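Tyrosine-protein phosphatase non-receptor type 18 (Homo sapiens, PDB 2OC3) removes phosphate from phosphotyrosine in proteins, including autophosphorylated tyrosine kinases, through this catalytic domain of a non-receptor phosphatase. Local coordinates at residues A[131-136]-A[230-235]. Sequence-based numbering, arbitrary orientation.
Sequences ILMACR and CVHCSA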
ATOM      1  N   ILE A 131       3.045  -8.758   1.262  1.00  5.71           N
ATOM      2  CA  ILE A 131       1.944  -7.977   0.716  1.00  5.35           C
ATOM      3  C   ILE A 131       0.981  -7.591   1.840  1.00  7.39           C
ATOM      4  O   ILE A 131       0.627  -8.473   2.682  1.00  7.16           O
ATOM      5  CB  ILE A 131       1.164  -8.783  -0.306  1.00  5.24           C
ATOM      6  CG1 ILE A 131       2.052  -9.264  -1.457  1.00  4.98           C
ATOM      7  CG2 ILE A 131      -0.064  -7.997  -0.877  1.00  8.25           C
ATOM      8  CD1 ILE A 131       1.381 -10.334  -2.306  1.00  7.17           C
ATOM      9  N   LEU A 132       0.581  -6.330   1.913  1.00  7.28           N
ATOM     10  CA  LEU A 132      -0.443  -5.893   2.839  1.00  6.88           C
ATOM     11  C   LEU A 132      -1.639  -5.477   2.015  1.00  8.12           C
ATOM     12  O   LEU A 132      -1.515  -4.553   1.224  1.00  6.55           O
ATOM     13  CB  LEU A 132       0.035  -4.714   3.677  1.00  7.09           C
ATOM     14  CG  LEU A 132       1.186  -4.945   4.675  1.00  7.56           C
ATOM     15  CD1 LEU A 132       2.546  -4.900   4.059  1.00 11.14           C
ATOM     16  CD2 LEU A 132       1.118  -3.929   5.828  1.00 12.09           C
ATOM     17  N   MET A 133      -2.791  -6.086   2.264  1.00  7.21           N
ATOM     18  CA  MET A 133      -4.040  -5.856   1.533  1.00  5.99           C
ATOM     19  C   MET A 133      -5.029  -5.244   2.528  1.00  7.76           C
ATOM     20  O   MET A 133      -5.313  -5.842   3.579  1.00  8.35           O
ATOM     21  CB  MET A 133      -4.619  -7.175   0.987  1.00  5.99           C
ATOM     22  CG  MET A 133      -6.012  -7.032   0.439  1.00 10.31           C
ATOM     23  SD  MET A 133      -6.448  -8.535  -0.440  1.00  8.22           S
ATOM     24  CE  MET A 133      -8.131  -8.193  -0.974  1.00  8.02           C
ATOM     25  N   ALA A 134      -5.537  -4.039   2.242  1.00  6.51           N
ATOM     26  CA  ALA A 134      -6.411  -3.348   3.177  1.00  6.22           C
ATOM     27  C   ALA A 134      -7.800  -3.216   2.640  1.00  8.76           C
ATOM     28  O   ALA A 134      -8.391  -2.130   2.754  1.00 10.16           O
ATOM     29  CB  ALA A 134      -5.877  -1.922   3.489  1.00  9.86           C
ATOM     30  N   CYS A 135      -8.316  -4.270   2.035  1.00  8.52           N
ATOM     31  CA  CYS A 135      -9.701  -4.303   1.595  1.00  7.16           C
ATOM     32  C   CYS A 135     -10.114  -5.764   1.502  1.00  9.14           C
ATOM     33  O   CYS A 135      -9.312  -6.675   1.654  1.00  7.42           O
ATOM     34  CB  CYS A 135      -9.886  -3.587   0.250  1.00  9.17           C
ATOM     35  SG  CYS A 135      -9.233  -4.398  -1.186  1.00 11.99           S
ATOM     36  N   ARG A 136     -11.409  -5.965   1.276  1.00  7.82           N
ATOM     37  CA  ARG A 136     -11.941  -7.299   0.953  1.00  8.36           C
ATOM     38  C   ARG A 136     -12.161  -7.403  -0.549  1.00  7.18           C
ATOM     39  O   ARG A 136     -12.278  -6.385  -1.225  1.00  8.31           O
ATOM     40  CB  ARG A 136     -13.269  -7.520   1.654  1.00  8.58           C
ATOM     41  CG  ARG A 136     -13.152  -7.687   3.176  1.00  8.58           C
ATOM     42  CD  ARG A 136     -14.504  -7.590   3.842  1.00 10.53           C
ATOM     43  NE  ARG A 136     -15.080  -6.260   3.762  1.00 11.52           N
ATOM     44  CZ  ARG A 136     -16.358  -5.954   3.586  1.00 10.38           C
ATOM     45  NH1 ARG A 136     -17.259  -6.919   3.408  1.00 12.60           N
ATOM     46  NH2 ARG A 136     -16.692  -4.662   3.519  1.00 13.73           N
ATOM     47  N   CYS A 230       4.729  -4.470  -0.506  1.00  5.82           N
ATOM     48  CA  CYS A 230       3.667  -4.243  -1.503  1.00  5.29           C
ATOM     49  C   CYS A 230       2.377  -3.978  -0.730  1.00  8.56           C
ATOM     50  O   CYS A 230       1.912  -4.837   0.013  1.00  8.66           O
ATOM     51  CB  CYS A 230       3.508  -5.450  -2.384  1.00  6.14           C
ATOM     52  SG  CYS A 230       2.194  -5.187  -3.632  1.00 11.58           S
ATOM     53  N   VAL A 231       1.829  -2.780  -0.862  1.00  7.22           N
ATOM     54  CA  VAL A 231       0.665  -2.335  -0.079  1.00  7.54           C
ATOM     55  C   VAL A 231      -0.440  -1.977  -1.046  1.00  5.92           C
ATOM     56  O   VAL A 231      -0.206  -1.240  -2.008  1.00  5.95           O
ATOM     57  CB  VAL A 231       1.003  -1.149   0.844  1.00  7.08           C
ATOM     58  CG1 VAL A 231      -0.179  -0.838   1.775  1.00  8.72           C
ATOM     59  CG2 VAL A 231       2.312  -1.413   1.687  1.00  9.34           C
ATOM     60  N   HIS A 232      -1.643  -2.461  -0.813  1.00  6.45           N
ATOM     61  CA  HIS A 232      -2.740  -2.125  -1.702  1.00  8.44           C
ATOM     62  C   HIS A 232      -4.065  -2.165  -0.983  1.00 10.10           C
ATOM     63  O   HIS A 232      -4.184  -2.781   0.055  1.00  8.33           O
ATOM     64  CB  HIS A 232      -2.806  -3.027  -2.938  1.00  8.40           C
ATOM     65  CG  HIS A 232      -3.356  -4.398  -2.672  1.00  7.62           C
ATOM     66  ND1 HIS A 232      -4.704  -4.717  -2.792  1.00  7.99           N
ATOM     67  CD2 HIS A 232      -2.724  -5.554  -2.360  1.00  7.79           C
ATOM     68  CE1 HIS A 232      -4.863  -6.004  -2.528  1.00  7.39           C
ATOM     69  NE2 HIS A 232      -3.672  -6.546  -2.289  1.00  7.53           N
ATOM     70  N   CYS A 233      -5.044  -1.459  -1.539  1.00  9.19           N
ATOM     71  CA  CYS A 233      -6.420  -1.549  -1.129  1.00  8.56           C
ATOM     72  C   CYS A 233      -7.184  -1.762  -2.420  1.00  9.93           C
ATOM     73  O   CYS A 233      -6.768  -2.618  -3.218  1.00 14.34           O
ATOM     74  CB  CYS A 233      -6.809  -0.390  -0.254  1.00  7.92           C
ATOM     75  SG  CYS A 233      -6.490   1.274  -0.896  1.00  9.73           S
ATOM     76  N   SER A 234      -8.335  -1.132  -2.607  1.00  8.53           N
ATOM     77  CA  SER A 234      -8.986  -1.238  -3.908  1.00  7.15           C
ATOM     78  C   SER A 234      -8.360  -0.239  -4.901  1.00  6.73           C
ATOM     79  O   SER A 234      -7.854  -0.650  -5.921  1.00  9.12           O
ATOM     80  CB  SER A 234     -10.486  -1.035  -3.774  1.00  9.33           C
ATOM     81  OG  SER A 234     -11.163  -1.187  -5.007  1.00  9.15           O
ATOM     82  N   ALA A 235      -8.435   1.052  -4.610  1.00  8.89           N
ATOM     83  CA  ALA A 235      -7.780   2.042  -5.484  1.00  8.85           C
ATOM     84  C   ALA A 235      -6.299   2.179  -5.280  1.00  7.51           C
ATOM     85  O   ALA A 235      -5.606   2.665  -6.177  1.00  9.32           O
ATOM     86  CB  ALA A 235      -8.455   3.419  -5.359  1.00  9.31           C
TER
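The strand that delivers the catalytic cysteine loop, 230-232, pairs here in parallel with strand 131-133, deep in the phosphatase domain. Two backbone hydrogen bonds join the strands, Leu132 N to Cys230 O (2.8 Å) and His232 N to Leu132 O (2.9 Å). A third, Ala134 N to His232 O (2.9 Å), carries the ladder one residue past Met133. Leu132 packs on helix 209-222 and Val231 on helix 238-254. Ile131, Met133, Cys230 and His232 lie on the other face of the sheet.

His232 buries more surface against 131-136 than any other residue of its segment. Its CG sits between the backbone N and the carbonyl carbon (chi1 76°), which turns the ring toward strand 131-133, and Met133 CA lies over one face, offset toward the rim, in a CH-pi contact. Met133 CG comes within 3.3 Å of His232 CE1, and its SD passes the ring obliquely. Ile131 CG2 meets the ring edge at His232 CD2 (3.9 Å).

The two strands are neighbours in the middle of the mixed sheet of the classical protein-tyrosine phosphatase fold, and strand 230-232 runs straight into the P-loop, the His-Cys-Ser-Ala-Gly-Cys-Gly-Arg signature. Cys233, predicted to be the phosphocysteine nucleophile, follows His232 directly. His232 ND1 donates to Cys233 O (3.0 Å), which lies close to the ring plane and takes the bond on a lone pair. The other ring nitrogen, NE2, is hydrogen-bonded to Tyr148 OH. Both ring nitrogens are thus engaged, which fixes the ring's rotation. A leucine in place of His232 would probably leave Cys233 O and Tyr148 OH without these partners and let the start of the P-loop shift.

Beyond the strands, Cys135 SG packs against the P-loop backbone, 3.6 Å from Cys233 C. Ala134 O accepts a hydrogen bond from Arg239, the P-loop arginine, which probably binds the substrate.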